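Local coordinates for protein LC-Est1C (Uncultured organism, PDB 3WYD) that probably hydrolyses carboxylic ester bonds as a carboxylesterase of the alpha/beta hydrolase fold, at residues R91-V96 and W124-N129. Numbering follows the deposited sequence.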
ATOM      1  N   ARG A  91      -8.161  11.446  -6.302  1.00 26.87           N
ATOM      2  CA  ARG A  91      -8.716  12.773  -6.496  1.00 27.77           C
ATOM      3  C   ARG A  91      -7.953  13.797  -5.676  1.00 27.08           C
ATOM      4  O   ARG A  91      -7.678  14.912  -6.161  1.00 26.36           O
ATOM      5  CB  ARG A  91     -10.208  12.784  -6.132  1.00 30.84           C
ATOM      6  CG  ARG A  91     -11.101  12.588  -7.343  1.00 38.08           C
ATOM      7  CD  ARG A  91     -12.461  11.991  -6.986  1.00 50.98           C
ATOM      8  NE  ARG A  91     -12.777  10.837  -7.833  1.00 56.43           N
ATOM      9  CZ  ARG A  91     -13.054   9.618  -7.373  1.00 58.07           C
ATOM     10  NH1 ARG A  91     -13.101   9.389  -6.063  1.00 57.04           N
ATOM     11  NH2 ARG A  91     -13.311   8.631  -8.223  1.00 60.19           N
ATOM     12  N   ASP A  92      -7.511  13.395  -4.484  1.00 28.30           N
ATOM     13  CA  ASP A  92      -6.599  14.230  -3.691  1.00 29.64           C
ATOM     14  C   ASP A  92      -5.368  14.630  -4.484  1.00 27.60           C
ATOM     15  O   ASP A  92      -5.031  15.813  -4.579  1.00 26.49           O
ATOM     16  CB  ASP A  92      -6.166  13.519  -2.413  1.00 31.07           C
ATOM     17  CG  ASP A  92      -7.216  13.604  -1.319  1.00 40.20           C
ATOM     18  OD1 ASP A  92      -7.924  14.640  -1.253  1.00 45.51           O
ATOM     19  OD2 ASP A  92      -7.348  12.628  -0.550  1.00 45.86           O
ATOM     20  N   VAL A  93      -4.729  13.654  -5.130  1.00 22.82           N
ATOM     21  CA  VAL A  93      -3.568  13.987  -5.916  1.00 20.19           C
ATOM     22  C   VAL A  93      -3.877  14.950  -7.032  1.00 19.85           C
ATOM     23  O   VAL A  93      -3.119  15.906  -7.292  1.00 18.36           O
ATOM     24  CB  VAL A  93      -2.837  12.726  -6.459  1.00 16.75           C
ATOM     25  CG1 VAL A  93      -1.689  13.157  -7.353  1.00 18.90           C
ATOM     26  CG2 VAL A  93      -2.297  11.942  -5.299  1.00 19.62           C
ATOM     27  N   MET A  94      -4.980  14.726  -7.741  1.00 18.97           N
ATOM     28  CA  MET A  94      -5.268  15.613  -8.850  1.00 18.74           C
ATOM     29  C   MET A  94      -5.606  17.007  -8.377  1.00 18.04           C
ATOM     30  O   MET A  94      -5.277  17.987  -9.031  1.00 19.06           O
ATOM     31  CB  MET A  94      -6.364  15.034  -9.752  1.00 20.05           C
ATOM     32  CG  MET A  94      -6.005  13.650 -10.372  1.00 22.32           C
ATOM     33  SD  MET A  94      -4.371  13.552 -11.188  1.00 20.29           S
ATOM     34  CE  MET A  94      -4.601  14.699 -12.522  1.00 17.53           C
ATOM     35  N   ASP A  95      -6.208  17.084  -7.207  1.00 19.43           N
ATOM     36  CA  ASP A  95      -6.546  18.373  -6.619  1.00 20.36           C
ATOM     37  C   ASP A  95      -5.299  19.142  -6.188  1.00 19.08           C
ATOM     38  O   ASP A  95      -5.228  20.370  -6.340  1.00 20.12           O
ATOM     39  CB  ASP A  95      -7.481  18.194  -5.430  1.00 22.17           C
ATOM     40  CG  ASP A  95      -8.910  17.874  -5.842  1.00 23.94           C
ATOM     41  OD1 ASP A  95      -9.251  17.955  -7.045  1.00 27.51           O
ATOM     42  OD2 ASP A  95      -9.693  17.533  -4.942  1.00 33.95           O
ATOM     43  N   VAL A  96      -4.294  18.432  -5.665  1.00 20.25           N
ATOM     44  CA  VAL A  96      -3.001  19.044  -5.391  1.00 19.60           C
ATOM     45  C   VAL A  96      -2.365  19.605  -6.650  1.00 17.75           C
ATOM     46  O   VAL A  96      -1.935  20.766  -6.684  1.00 17.92           O
ATOM     47  CB  VAL A  96      -2.032  18.042  -4.737  1.00 19.31           C
ATOM     48  CG1 VAL A  96      -0.614  18.623  -4.670  1.00 20.14           C
ATOM     49  CG2 VAL A  96      -2.559  17.631  -3.379  1.00 22.22           C
ATOM     50  N   TRP A 124       1.435   4.691 -11.575  1.00 12.36           N
ATOM     51  CA  TRP A 124       0.759   4.064 -12.712  1.00 13.02           C
ATOM     52  C   TRP A 124      -0.752   4.227 -12.676  1.00 11.56           C
ATOM     53  O   TRP A 124      -1.351   4.504 -13.725  1.00 12.24           O
ATOM     54  CB  TRP A 124       1.093   2.572 -12.779  1.00 11.75           C
ATOM     55  CG  TRP A 124       2.281   2.255 -13.706  1.00 10.33           C
ATOM     56  CD1 TRP A 124       2.492   2.766 -14.952  1.00 10.53           C
ATOM     57  CD2 TRP A 124       3.381   1.367 -13.440  1.00 11.03           C
ATOM     58  NE1 TRP A 124       3.645   2.234 -15.490  1.00 11.41           N
ATOM     59  CE2 TRP A 124       4.161   1.303 -14.618  1.00 10.88           C
ATOM     60  CE3 TRP A 124       3.708   0.532 -12.360  1.00 11.24           C
ATOM     61  CZ2 TRP A 124       5.278   0.436 -14.739  1.00 10.51           C
ATOM     62  CZ3 TRP A 124       4.848  -0.294 -12.439  1.00 10.56           C
ATOM     63  CH2 TRP A 124       5.638  -0.300 -13.633  1.00 11.38           C
ATOM     64  N   SER A 125      -1.367   3.982 -11.527  1.00 12.71           N
ATOM     65  CA  SER A 125      -2.848   3.992 -11.530  1.00 12.49           C
ATOM     66  C   SER A 125      -3.415   5.377 -11.778  1.00 13.29           C
ATOM     67  O   SER A 125      -4.421   5.534 -12.516  1.00 14.09           O
ATOM     68  CB  SER A 125      -3.420   3.367 -10.268  1.00 15.31           C
ATOM     69  OG  SER A 125      -3.059   4.088  -9.136  1.00 16.08           O
ATOM     70  N   ILE A 126      -2.800   6.404 -11.200  1.00 12.46           N
ATOM     71  CA  ILE A 126      -3.277   7.765 -11.439  1.00 10.86           C
ATOM     72  C   ILE A 126      -3.110   8.173 -12.887  1.00 11.80           C
ATOM     73  O   ILE A 126      -3.979   8.780 -13.481  1.00 12.15           O
ATOM     74  CB  ILE A 126      -2.645   8.747 -10.459  1.00 13.84           C
ATOM     75  CG1 ILE A 126      -3.085   8.386  -9.044  1.00 13.82           C
ATOM     76  CG2 ILE A 126      -2.895  10.230 -10.874  1.00 13.12           C
ATOM     77  CD1 ILE A 126      -2.247   9.226  -8.002  1.00 17.63           C
ATOM     78  N   ALA A 127      -1.952   7.875 -13.471  1.00 11.90           N
ATOM     79  CA  ALA A 127      -1.719   8.209 -14.855  1.00 11.12           C
ATOM     80  C   ALA A 127      -2.715   7.474 -15.770  1.00 12.15           C
ATOM     81  O   ALA A 127      -3.183   8.028 -16.755  1.00 13.53           O
ATOM     82  CB  ALA A 127      -0.265   7.870 -15.234  1.00 11.84           C
ATOM     83  N   MET A 128      -3.018   6.216 -15.464  1.00 13.81           N
ATOM     84  CA  MET A 128      -3.992   5.505 -16.334  1.00 12.37           C
ATOM     85  C   MET A 128      -5.361   6.152 -16.310  1.00 16.16           C
ATOM     86  O   MET A 128      -6.081   6.143 -17.309  1.00 16.98           O
ATOM     87  CB  MET A 128      -4.114   4.059 -15.939  1.00 13.77           C
ATOM     88  CG  MET A 128      -2.832   3.252 -16.245  1.00 13.93           C
ATOM     89  SD  MET A 128      -2.916   1.584 -15.612  1.00 16.30           S
ATOM     90  CE  MET A 128      -1.354   0.981 -16.216  1.00 17.31           C
ATOM     91  N   ASN A 129      -5.718   6.698 -15.168  1.00 14.09           N
ATOM     92  CA  ASN A 129      -6.995   7.422 -15.069  1.00 15.96           C
ATOM     93  C   ASN A 129      -7.023   8.846 -15.623  1.00 15.34           C
ATOM     94  O   ASN A 129      -8.091   9.440 -15.882  1.00 16.93           O
ATOM     95  CB  ASN A 129      -7.468   7.409 -13.637  1.00 16.89           C
ATOM     96  CG  ASN A 129      -8.037   6.052 -13.248  1.00 20.17           C
ATOM     97  OD1 ASN A 129      -8.544   5.302 -14.095  1.00 29.61           O
ATOM     98  ND2 ASN A 129      -7.943   5.724 -11.975  1.00 25.47           N
TER
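In the alpha/beta hydrolase fold, helices 88-103 and 118-129 pack next to each other against the central sheet, and they meet here where I126 of the second helix reaches V93 and M94 of the first. The second helix follows what is probably the nucleophile elbow. Between 91-96 and 124-129 the backbones are closest at V93 and I126, whose CA atoms lie 8.3 Å apart, a gap that the longer chain of isoleucine can span.

I126 uses both of its branches. CG1 lies anti to the carbonyl carbon (chi1 -63°) and the chain then extends, carrying CD1 to V93, while CG2, anti to the backbone N, turns to M94. The CD1 methyl of I126 sits over the branch of V93, almost equally far from its CG2 (3.8 Å), CB (3.9 Å) and CG1 (4.0 Å). Valine suits this place: two methyls on a branched CB give CD1 a broad apolar surface, and V93 also touches I41 and L43 on strand 37-43. I126 packs on L43 as well, so strand and helices share one apolar core.

M94 meets the CG2 branch instead, its chain and that of I126 passing in opposite directions. A bend at chi2 (-50°) brings SD to 3.6 Å from CG2 of I126, and chi3 (-64°) then sets only where CE goes. M94 also touches H130. Elsewhere between the same helices, N129 ND2 hydrogen-bonds to E90 OE1. The contact among V93, M94 and I126 is itself wholly apolar; with V93 and I126 buried and M94 partly exposed, it probably rests on van der Waals fit and exclusion of water rather than directional bonds.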